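Local structure of putative TetR family transcriptional regulator (Streptomyces coelicolor A3, 3BQY) at residues Ala65-Thr68 with Gly69-Asp72; His91-Gly94 with Ala95-Phe98; Tyr134-Ala137 with Asn138-Gly142; Val141-Thr144 with Leu145-Ala149. The protein probably binds operator DNA as a dimer through an N-terminal helix-turn-helix and represses transcription, as TetR-family regulators do. One frame throughout, in Å; residues are numbered along the deposited sequence.

Contact 1 of 4, residues Ala65-Thr68 with Gly69-Asp72; sequences AGAT and GDGD
A tight reverse turn, closed by a backbone bond between Ala67 and Asp70, forms this surface contact in the loop that joins helix 46-57 to helix 73-89. The backbone bond runs from Asp70 N to Ala67 O at 3.0 Å. A second bond goes the other way along the chain: Ala67 N gives its hydrogen to Asp70 OD2 at 2.9 Å. The side chain of Asp70 has two conformers, and this bond is that of the one described here. In it OD2 is met from above the carboxylate plane, 71° out of it, and reaches this place because CG stands beside the backbone N and anti to the carbonyl carbon (chi1 -65°). Ala67 CB lies 3.8 Å from the same OD2.

Residues Ala67 to Asp70 make a type II beta turn, and Asp70 is also the centre of an inverse gamma turn, with a weak bond from Gly71 N to Gly69 O. Glycine suits Gly69, the third place of the type II turn, because the positive phi there (94°) brings the place of a beta carbon up against Thr68 O, a conformation that glycine accepts. Glycine suits Gly66 as well, since its phi is positive and its CA passes 3.6 Å from Asp70 OD2. The methyl CG2 of Thr68, anti to the backbone N, lies against Gly69 N, and the side chain touches Arg76 on helix 73-89. Arg76 bonds to Ala65 O and Gly66 O, while Asp72 caps the start of that helix through OD1 to Glu75 N.

Contact 2 of 4, residues His91-Gly94 with Ala95-Phe98; sequences HRDG and ARVF
Asp93 and Arg96 lie side by side and point the same way where a type II beta turn, His91 to Gly94, leads into the short helix 94-99. Their flat groups are not stacked: the carboxylate and guanidinium planes stand 61° apart, and Asp93 OD1 meets the guanidinium obliquely, leaving a long salt bridge of 3.7 Å between Asp93 OD1 and Arg96 NH1. A water bridges the pair, giving a hydrogen to Asp93 OD2 at 2.8 Å and accepting a weak bond from Arg96 NH1. The arginine chain bends at chi3 (56°), which brings NH1 to the side of the carboxylate. Each group has a further partner in the loop that follows helix 4-18: Asp93 OD2 accepts from Leu20 N, and Arg96 NH2 forms a salt bridge with Asp21. The pair thus joins the start of helix 94-99 to that loop.

Asp93 occupies the N-cap position, yet its carboxylate makes no capping bond, being turned to these outside partners. Glycine suits the last place of the turn because the alpha carbon of Gly94 is packed close to His91 O, which accepts from Gly94 N at 2.9 Å. Small Ala95 lets the helix lie close to Thr144 and Leu145, while Val97 and Phe98 turn apolar groups to the interior. Phe98 CG is anti to the backbone N (chi1 -175°), carrying its ring away from the turn towards Val141, Leu88 and Pro158 of the second subunit. The helix itself starts with Val97 N on Asp93 O at 3.2 Å, followed by Phe98 N on Gly94 O at 2.9 Å.

Contact 3 of 4, residues Tyr134-Ala137 with Asn138-Gly142; sequences YSVA and NFTVG
Val136 O is gripped twice by Thr140, whose hydroxyl and amide reach it from opposite faces of the carbonyl plane. Thr140 OG1 donates at 2.7 Å and Thr140 N at 2.9 Å. The hydroxyl arrives there because OG1 stands beside the backbone N and anti to the carbonyl carbon (chi1 -59°). One turn of helix separates the two residues, so the threonine lies alongside Val136, with CG1 of the valine 4.1 Å from OG1. Threonine suits this buried place: its hydroxyl is satisfied within the helix, while the side chain packs on Ala81, Leu84 and Phe192.

Val136 itself packs on Ala81 of helix 73-89. On another side, Asn138 ND2 sits 4.1 Å from Tyr134 CB, at the edge of the tyrosine ring and near its plane; the strong link between the two is backbone, Asn138 N to Tyr134 O at 2.8 Å. The phenol end of Tyr134 is held by Leu159 O of the second subunit, and Asn138 packs on Glu146 of that subunit. Small Ala137 allows close approach to Leu159 of the second subunit, whereas Phe139 sends its ring towards Leu199 of helix 188-206. Such a long helix, facing its own subunit's helices on one side and the partner subunit on another, is characteristic of the all-helical C-terminal domain through which TetR-family proteins dimerise.

Contact 4 of 4, residues Val141-Thr144 with Leu145-Ala149; sequences VGHT and LEEQA
His143 and Glu147, one turn apart on helix 126-151, are joined by two bonds of unequal strength. The firmer is backbone, Glu147 N to His143 O at 2.8 Å; the other is a weak side-chain bond from His143 NE2 to Glu147 OE1 at 3.1 Å, bent to 134° at the hydrogen. Ring and carboxylate planes are nearly perpendicular, 83° apart, and OE1 comes in obliquely. Both side chains leave the helix with CG anti to the backbone N, and Glu147 is extended beyond CG, which lets its carboxylate reach the imidazole. The same OE1 forms a salt bridge with Arg85 of helix 73-89, the stronger of its ties.

Next along the helix, Gln148 N bonds Thr144 O at 2.8 Å, and the two side chains run side by side, with Thr144 CG2 4.0 Å from Gln148 OE1. The amide of Gln148 is used on the neighbouring helices, OE1 accepting from Ala95 N and NE2 donating to Leu88 O. The hydroxyl of Thr144 bonds back to Thr140 O and lies in the plane of the His143 ring, at its edge.

Further out the contact is apolar. Val141 CG1 rests 3.9 Å from Leu145 CD1, and Leu145 goes on to meet Leu145 of the second subunit, a branched chain well suited to the dimer interface. Glu147, shared between a weak histidine bond and a salt bridge to Arg85, ties helix 126-151 to helix 73-89; with Arg85 so near, any shift in the ionisation of His143 may be small.

Overall arrangement
Contact 1 is a surface turn, its centre about 22 Å from the centre of the chain, whereas contacts 2, 3 and 4 are buried and their centres lie 7 to 8 Å from it. The surface turn depends on glycines and aspartates that bind backbone amides; the buried contacts combine helix backbone bonds with apolar packing and polar groups satisfied inside the protein. Contacts 3 and 4 are consecutive parts of helix 126-151, share Val141 and Gly142, and both face the second subunit. Contact 2 meets contact 3 by packing, Phe98 on Val141, and contact 4 by packing, Arg96 on Leu145, and a probable hydrogen bond from Ala95 N to the Gln148 side chain. Contact 1 touches none of the others.

Contact 1 of 4, residues Ala65-Thr68 with Gly69-Asp72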
loop_
_atom_site.group_PDB
_atom_site.type_symbol
_atom_site.label_atom_id
_atom_site.label_comp_id
_atom_site.label_asym_id
_atom_site.label_seq_id
_atom_site.Cartn_x
_atom_site.Cartn_y
_atom_site.Cartn_z
ATOM N N ALA A 65 13.106 -7.995 -16.024
ATOM C CA ALA A 65 13.800 -6.886 -16.677
ATOM C C ALA A 65 14.535 -7.341 -17.948
ATOM O O ALA A 65 14.765 -6.546 -18.870
ATOM C CB ALA A 65 14.772 -6.259 -15.704
ATOM N N GLY A 66 14.906 -8.621 -17.995
ATOM C CA GLY A 66 15.662 -9.181 -19.114
ATOM C C GLY A 66 17.033 -8.544 -19.140
ATOM O O GLY A 66 17.526 -8.080 -18.111
ATOM N N ALA A 67 17.649 -8.527 -20.323
ATOM C CA ALA A 67 18.960 -7.923 -20.514
ATOM C C ALA A 67 18.814 -6.484 -20.985
ATOM O O ALA A 67 17.756 -6.092 -21.491
ATOM C CB ALA A 67 19.778 -8.748 -21.554
ATOM N N THR A 68 19.872 -5.691 -20.823
ATOM C CA THR A 68 19.924 -4.364 -21.423
ATOM C C THR A 68 19.610 -4.504 -22.923
ATOM O O THR A 68 20.051 -5.457 -23.582
ATOM C CB THR A 68 21.308 -3.741 -21.230
ATOM O OG1 THR A 68 21.597 -3.677 -19.831
ATOM C CG2 THR A 68 21.392 -2.347 -21.820
ATOM N N GLY A 69 18.825 -3.568 -23.441
ATOM C CA GLY A 69 18.394 -3.630 -24.834
ATOM C C GLY A 69 17.059 -4.302 -25.060
ATOM O O GLY A 69 16.464 -4.107 -26.123
ATOM N N ASP A 70 16.593 -5.093 -24.081
ATOM C CA ASP A 70 15.281 -5.737 -24.127
ATOM C C ASP A 70 14.201 -4.696 -23.816
ATOM O O ASP A 70 13.512 -4.810 -22.793
ATOM C CB ASP A 70 15.214 -6.888 -23.097
ATOM C CG ASP A 70 16.175 -8.049 -23.411
ATOM O OD1 ASP A 70 16.968 -7.940 -24.364
ATOM O OD2 ASP A 70 16.138 -9.085 -22.701
ATOM N N GLY A 71 14.052 -3.700 -24.687
ATOM C CA GLY A 71 13.257 -2.526 -24.379
ATOM C C GLY A 71 14.181 -1.463 -23.771
ATOM O O GLY A 71 15.285 -1.769 -23.303
ATOM N N ASP A 72 13.740 -0.212 -23.784
ATOM C CA ASP A 72 14.491 0.886 -23.172
ATOM C C ASP A 72 14.325 0.804 -21.638
ATOM O O ASP A 72 13.612 -0.065 -21.139
ATOM C CB ASP A 72 13.962 2.220 -23.710
ATOM C CG ASP A 72 12.639 2.627 -23.050
ATOM O OD1 ASP A 72 11.790 1.748 -22.849
ATOM O OD2 ASP A 72 12.488 3.803 -22.649
#

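Contact 2 of 4, residues His91-Gly94 with Ala95-Phe98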
loop_
_atom_site.group_PDB
_atom_site.type_symbol
_atom_site.label_atom_id
_atom_site.label_comp_id
_atom_site.label_asym_id
_atom_site.label_seq_id
_atom_site.Cartn_x
_atom_site.Cartn_y
_atom_site.Cartn_z
ATOM N N HIS A 91 -1.642 -14.877 -5.692
ATOM C CA HIS A 91 -2.057 -15.458 -4.396
ATOM C C HIS A 91 -3.069 -14.567 -3.734
ATOM O O HIS A 91 -2.891 -13.339 -3.677
ATOM C CB HIS A 91 -0.832 -15.620 -3.480
ATOM C CG HIS A 91 0.289 -16.366 -4.131
ATOM N ND1 HIS A 91 0.371 -17.736 -4.114
ATOM C CD2 HIS A 91 1.326 -15.936 -4.883
ATOM C CE1 HIS A 91 1.428 -18.122 -4.802
ATOM N NE2 HIS A 91 2.029 -17.045 -5.274
ATOM N N ARG A 92 -4.127 -15.178 -3.206
ATOM C CA ARG A 92 -5.118 -14.467 -2.437
ATOM C C ARG A 92 -4.439 -13.744 -1.270
ATOM O O ARG A 92 -3.622 -14.344 -0.572
ATOM C CB ARG A 92 -6.121 -15.478 -1.882
ATOM C CG ARG A 92 -7.304 -14.849 -1.222
ATOM C CD ARG A 92 -8.279 -15.960 -0.846
ATOM N NE ARG A 92 -9.302 -15.431 0.037
ATOM C CZ ARG A 92 -10.377 -16.113 0.438
ATOM N NH1 ARG A 92 -10.584 -17.355 0.026
ATOM N NH2 ARG A 92 -11.243 -15.529 1.243
ATOM N N ASP A 93 -4.761 -12.471 -1.074
ATOM C CA ASP A 93 -4.109 -11.634 -0.060
ATOM C C ASP A 93 -2.574 -11.564 -0.206
ATOM O O ASP A 93 -1.874 -11.292 0.761
ATOM C CB ASP A 93 -4.457 -12.123 1.350
ATOM C CG ASP A 93 -5.940 -12.048 1.641
ATOM O OD1 ASP A 93 -6.577 -11.068 1.188
ATOM O OD2 ASP A 93 -6.453 -12.966 2.330
ATOM N N GLY A 94 -2.058 -11.785 -1.409
ATOM C CA GLY A 94 -0.606 -11.803 -1.614
ATOM C C GLY A 94 0.076 -10.476 -1.284
ATOM O O GLY A 94 1.166 -10.453 -0.709
ATOM N N ALA A 95 -0.534 -9.360 -1.669
ATOM C CA ALA A 95 0.066 -8.044 -1.352
ATOM C C ALA A 95 0.174 -7.800 0.168
ATOM O O ALA A 95 1.144 -7.218 0.640
ATOM C CB ALA A 95 -0.717 -6.904 -2.053
ATOM N N ARG A 96 -0.828 -8.235 0.926
ATOM C CA ARG A 96 -0.805 -8.134 2.397
ATOM C C ARG A 96 0.349 -8.929 2.966
ATOM O O ARG A 96 1.041 -8.475 3.884
ATOM C CB ARG A 96 -2.122 -8.639 3.010
ATOM C CG ARG A 96 -3.285 -7.673 2.791
ATOM C CD ARG A 96 -4.622 -8.197 3.350
ATOM N NE ARG A 96 -4.546 -8.526 4.771
ATOM C CZ ARG A 96 -5.420 -9.321 5.391
ATOM N NH1 ARG A 96 -6.429 -9.861 4.719
ATOM N NH2 ARG A 96 -5.275 -9.588 6.677
ATOM N N VAL A 97 0.567 -10.136 2.428
ATOM C CA VAL A 97 1.672 -10.959 2.901
ATOM C C VAL A 97 3.015 -10.278 2.587
ATOM O O VAL A 97 3.899 -10.205 3.444
ATOM C CB VAL A 97 1.626 -12.391 2.300
ATOM C CG1 VAL A 97 2.844 -13.223 2.738
ATOM C CG2 VAL A 97 0.293 -13.126 2.690
ATOM N N PHE A 98 3.179 -9.819 1.352
ATOM C CA PHE A 98 4.420 -9.147 0.944
ATOM C C PHE A 98 4.657 -7.846 1.733
ATOM O O PHE A 98 5.757 -7.637 2.260
ATOM C CB PHE A 98 4.371 -8.857 -0.560
ATOM C CG PHE A 98 5.643 -8.277 -1.112
ATOM C CD1 PHE A 98 6.761 -9.079 -1.295
ATOM C CD2 PHE A 98 5.722 -6.901 -1.422
ATOM C CE1 PHE A 98 7.964 -8.549 -1.802
ATOM C CE2 PHE A 98 6.906 -6.366 -1.941
ATOM C CZ PHE A 98 8.028 -7.188 -2.115
HETATM O O HOH W 1 -7.977 -12.598 4.708
#

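Contact 3 of 4, residues Tyr134-Ala137 with Asn138-Gly142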
loop_
_atom_site.group_PDB
_atom_site.type_symbol
_atom_site.label_atom_id
_atom_site.label_comp_id
_atom_site.label_asym_id
_atom_site.label_seq_id
_atom_site.Cartn_x
_atom_site.Cartn_y
_atom_site.Cartn_z
ATOM N N TYR A 134 11.679 3.025 -4.380
ATOM C CA TYR A 134 10.627 3.132 -3.366
ATOM C C TYR A 134 9.312 3.624 -3.976
ATOM O O TYR A 134 8.248 3.117 -3.645
ATOM C CB TYR A 134 11.039 4.067 -2.208
ATOM C CG TYR A 134 12.003 3.361 -1.274
ATOM C CD1 TYR A 134 11.541 2.462 -0.312
ATOM C CD2 TYR A 134 13.363 3.517 -1.410
ATOM C CE1 TYR A 134 12.439 1.769 0.536
ATOM C CE2 TYR A 134 14.261 2.825 -0.572
ATOM C CZ TYR A 134 13.790 1.960 0.388
ATOM O OH TYR A 134 14.698 1.291 1.201
ATOM N N SER A 135 9.385 4.586 -4.878
ATOM C CA SER A 135 8.135 5.132 -5.462
ATOM C C SER A 135 7.409 4.036 -6.245
ATOM O O SER A 135 6.193 3.849 -6.096
ATOM C CB SER A 135 8.405 6.307 -6.400
ATOM O OG SER A 135 9.150 7.332 -5.755
ATOM N N VAL A 136 8.148 3.316 -7.083
ATOM C CA VAL A 136 7.541 2.288 -7.940
ATOM C C VAL A 136 7.037 1.109 -7.096
ATOM O O VAL A 136 5.906 0.610 -7.298
ATOM C CB VAL A 136 8.553 1.763 -9.009
ATOM C CG1 VAL A 136 7.975 0.562 -9.724
ATOM C CG2 VAL A 136 8.903 2.878 -10.011
ATOM N N ALA A 137 7.876 0.659 -6.157
ATOM C CA ALA A 137 7.498 -0.482 -5.307
ATOM C C ALA A 137 6.325 -0.116 -4.421
ATOM O O ALA A 137 5.411 -0.908 -4.284
ATOM C CB ALA A 137 8.663 -0.948 -4.452
ATOM N N ASN A 138 6.354 1.068 -3.796
ATOM C CA ASN A 138 5.263 1.453 -2.901
ATOM C C ASN A 138 3.968 1.707 -3.650
ATOM O O ASN A 138 2.884 1.353 -3.171
ATOM C CB ASN A 138 5.637 2.645 -2.034
ATOM C CG ASN A 138 6.683 2.274 -0.969
ATOM O OD1 ASN A 138 6.852 1.096 -0.644
ATOM N ND2 ASN A 138 7.389 3.259 -0.461
ATOM N N PHE A 139 4.063 2.300 -4.831
ATOM C CA PHE A 139 2.835 2.409 -5.652
ATOM C C PHE A 139 2.304 0.999 -6.032
ATOM O O PHE A 139 1.103 0.722 -5.950
ATOM C CB PHE A 139 3.093 3.191 -6.940
ATOM C CG PHE A 139 2.001 3.002 -7.952
ATOM C CD1 PHE A 139 0.719 3.544 -7.717
ATOM C CD2 PHE A 139 2.214 2.209 -9.092
ATOM C CE1 PHE A 139 -0.333 3.324 -8.619
ATOM C CE2 PHE A 139 1.172 1.996 -10.013
ATOM C CZ PHE A 139 -0.105 2.540 -9.774
ATOM N N THR A 140 3.199 0.120 -6.478
ATOM C CA THR A 140 2.765 -1.204 -6.897
ATOM C C THR A 140 2.090 -1.962 -5.740
ATOM O O THR A 140 1.045 -2.586 -5.933
ATOM C CB THR A 140 3.947 -2.037 -7.454
ATOM O OG1 THR A 140 4.514 -1.337 -8.566
ATOM C CG2 THR A 140 3.477 -3.435 -7.908
ATOM N N VAL A 141 2.715 -1.943 -4.564
ATOM C CA VAL A 141 2.146 -2.611 -3.392
ATOM C C VAL A 141 0.803 -1.976 -2.985
ATOM O O VAL A 141 -0.174 -2.683 -2.764
ATOM C CB VAL A 141 3.146 -2.620 -2.204
ATOM C CG1 VAL A 141 2.450 -3.078 -0.886
ATOM C CG2 VAL A 141 4.364 -3.521 -2.527
ATOM N N GLY A 142 0.756 -0.641 -2.886
ATOM C CA GLY A 142 -0.487 0.061 -2.526
ATOM C C GLY A 142 -1.601 -0.259 -3.511
ATOM O O GLY A 142 -2.733 -0.548 -3.120
#

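Contact 4 of 4, residues Val141-Thr144 with Leu145-Ala149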
loop_
_atom_site.group_PDB
_atom_site.type_symbol
_atom_site.label_atom_id
_atom_site.label_comp_id
_atom_site.label_asym_id
_atom_site.label_seq_id
_atom_site.Cartn_x
_atom_site.Cartn_y
_atom_site.Cartn_z
ATOM N N VAL A 141 2.715 -1.943 -4.564
ATOM C CA VAL A 141 2.146 -2.611 -3.392
ATOM C C VAL A 141 0.803 -1.976 -2.985
ATOM O O VAL A 141 -0.174 -2.683 -2.764
ATOM C CB VAL A 141 3.146 -2.620 -2.204
ATOM C CG1 VAL A 141 2.450 -3.078 -0.886
ATOM C CG2 VAL A 141 4.364 -3.521 -2.527
ATOM N N GLY A 142 0.756 -0.641 -2.886
ATOM C CA GLY A 142 -0.487 0.061 -2.526
ATOM C C GLY A 142 -1.601 -0.259 -3.511
ATOM O O GLY A 142 -2.733 -0.548 -3.120
ATOM N N HIS A 143 -1.274 -0.219 -4.804
ATOM C CA HIS A 143 -2.273 -0.528 -5.837
ATOM C C HIS A 143 -2.794 -1.970 -5.702
ATOM O O HIS A 143 -4.013 -2.231 -5.776
ATOM C CB HIS A 143 -1.676 -0.385 -7.251
ATOM C CG HIS A 143 -2.511 -1.058 -8.288
ATOM N ND1 HIS A 143 -3.536 -0.415 -8.949
ATOM C CD2 HIS A 143 -2.538 -2.349 -8.711
ATOM C CE1 HIS A 143 -4.136 -1.270 -9.765
ATOM N NE2 HIS A 143 -3.557 -2.453 -9.631
ATOM N N THR A 144 -1.874 -2.915 -5.521
ATOM C CA THR A 144 -2.243 -4.338 -5.495
ATOM C C THR A 144 -3.022 -4.673 -4.205
ATOM O O THR A 144 -4.000 -5.434 -4.227
ATOM C CB THR A 144 -0.988 -5.231 -5.681
ATOM O OG1 THR A 144 -0.278 -4.778 -6.855
ATOM C CG2 THR A 144 -1.422 -6.710 -5.925
ATOM N N LEU A 145 -2.616 -4.078 -3.092
ATOM C CA LEU A 145 -3.375 -4.217 -1.840
ATOM C C LEU A 145 -4.816 -3.807 -2.017
ATOM O O LEU A 145 -5.752 -4.516 -1.593
ATOM C CB LEU A 145 -2.770 -3.329 -0.749
ATOM C CG LEU A 145 -1.572 -3.816 0.032
ATOM C CD1 LEU A 145 -1.022 -2.634 0.787
ATOM C CD2 LEU A 145 -2.013 -4.913 1.014
ATOM N N GLU A 146 -5.012 -2.647 -2.631
ATOM C CA GLU A 146 -6.369 -2.137 -2.831
ATOM C C GLU A 146 -7.160 -2.909 -3.886
ATOM O O GLU A 146 -8.361 -3.121 -3.730
ATOM C CB GLU A 146 -6.358 -0.631 -3.084
ATOM C CG GLU A 146 -5.640 0.157 -1.920
ATOM C CD GLU A 146 -6.381 0.146 -0.541
ATOM O OE1 GLU A 146 -7.114 -0.824 -0.200
ATOM O OE2 GLU A 146 -6.215 1.138 0.212
ATOM N N GLU A 147 -6.480 -3.379 -4.933
ATOM C CA GLU A 147 -7.121 -4.264 -5.919
ATOM C C GLU A 147 -7.597 -5.553 -5.248
ATOM O O GLU A 147 -8.750 -5.997 -5.458
ATOM C CB GLU A 147 -6.157 -4.599 -7.073
ATOM C CG GLU A 147 -6.720 -5.697 -7.990
ATOM C CD GLU A 147 -5.906 -5.910 -9.270
ATOM O OE1 GLU A 147 -4.928 -5.182 -9.522
ATOM O OE2 GLU A 147 -6.286 -6.817 -10.030
ATOM N N GLN A 148 -6.737 -6.157 -4.421
ATOM C CA GLN A 148 -7.119 -7.400 -3.737
ATOM C C GLN A 148 -8.217 -7.208 -2.684
ATOM O O GLN A 148 -9.095 -8.075 -2.528
ATOM C CB GLN A 148 -5.899 -8.141 -3.183
ATOM C CG GLN A 148 -5.088 -8.733 -4.341
ATOM C CD GLN A 148 -3.851 -9.458 -3.902
ATOM O OE1 GLN A 148 -3.096 -8.964 -3.063
ATOM N NE2 GLN A 148 -3.606 -10.624 -4.501
ATOM N N ALA A 149 -8.185 -6.082 -1.987
ATOM C CA ALA A 149 -9.251 -5.739 -1.041
ATOM C C ALA A 149 -10.619 -5.685 -1.731
ATOM O O ALA A 149 -11.634 -6.104 -1.148
ATOM C CB ALA A 149 -8.952 -4.425 -0.348
#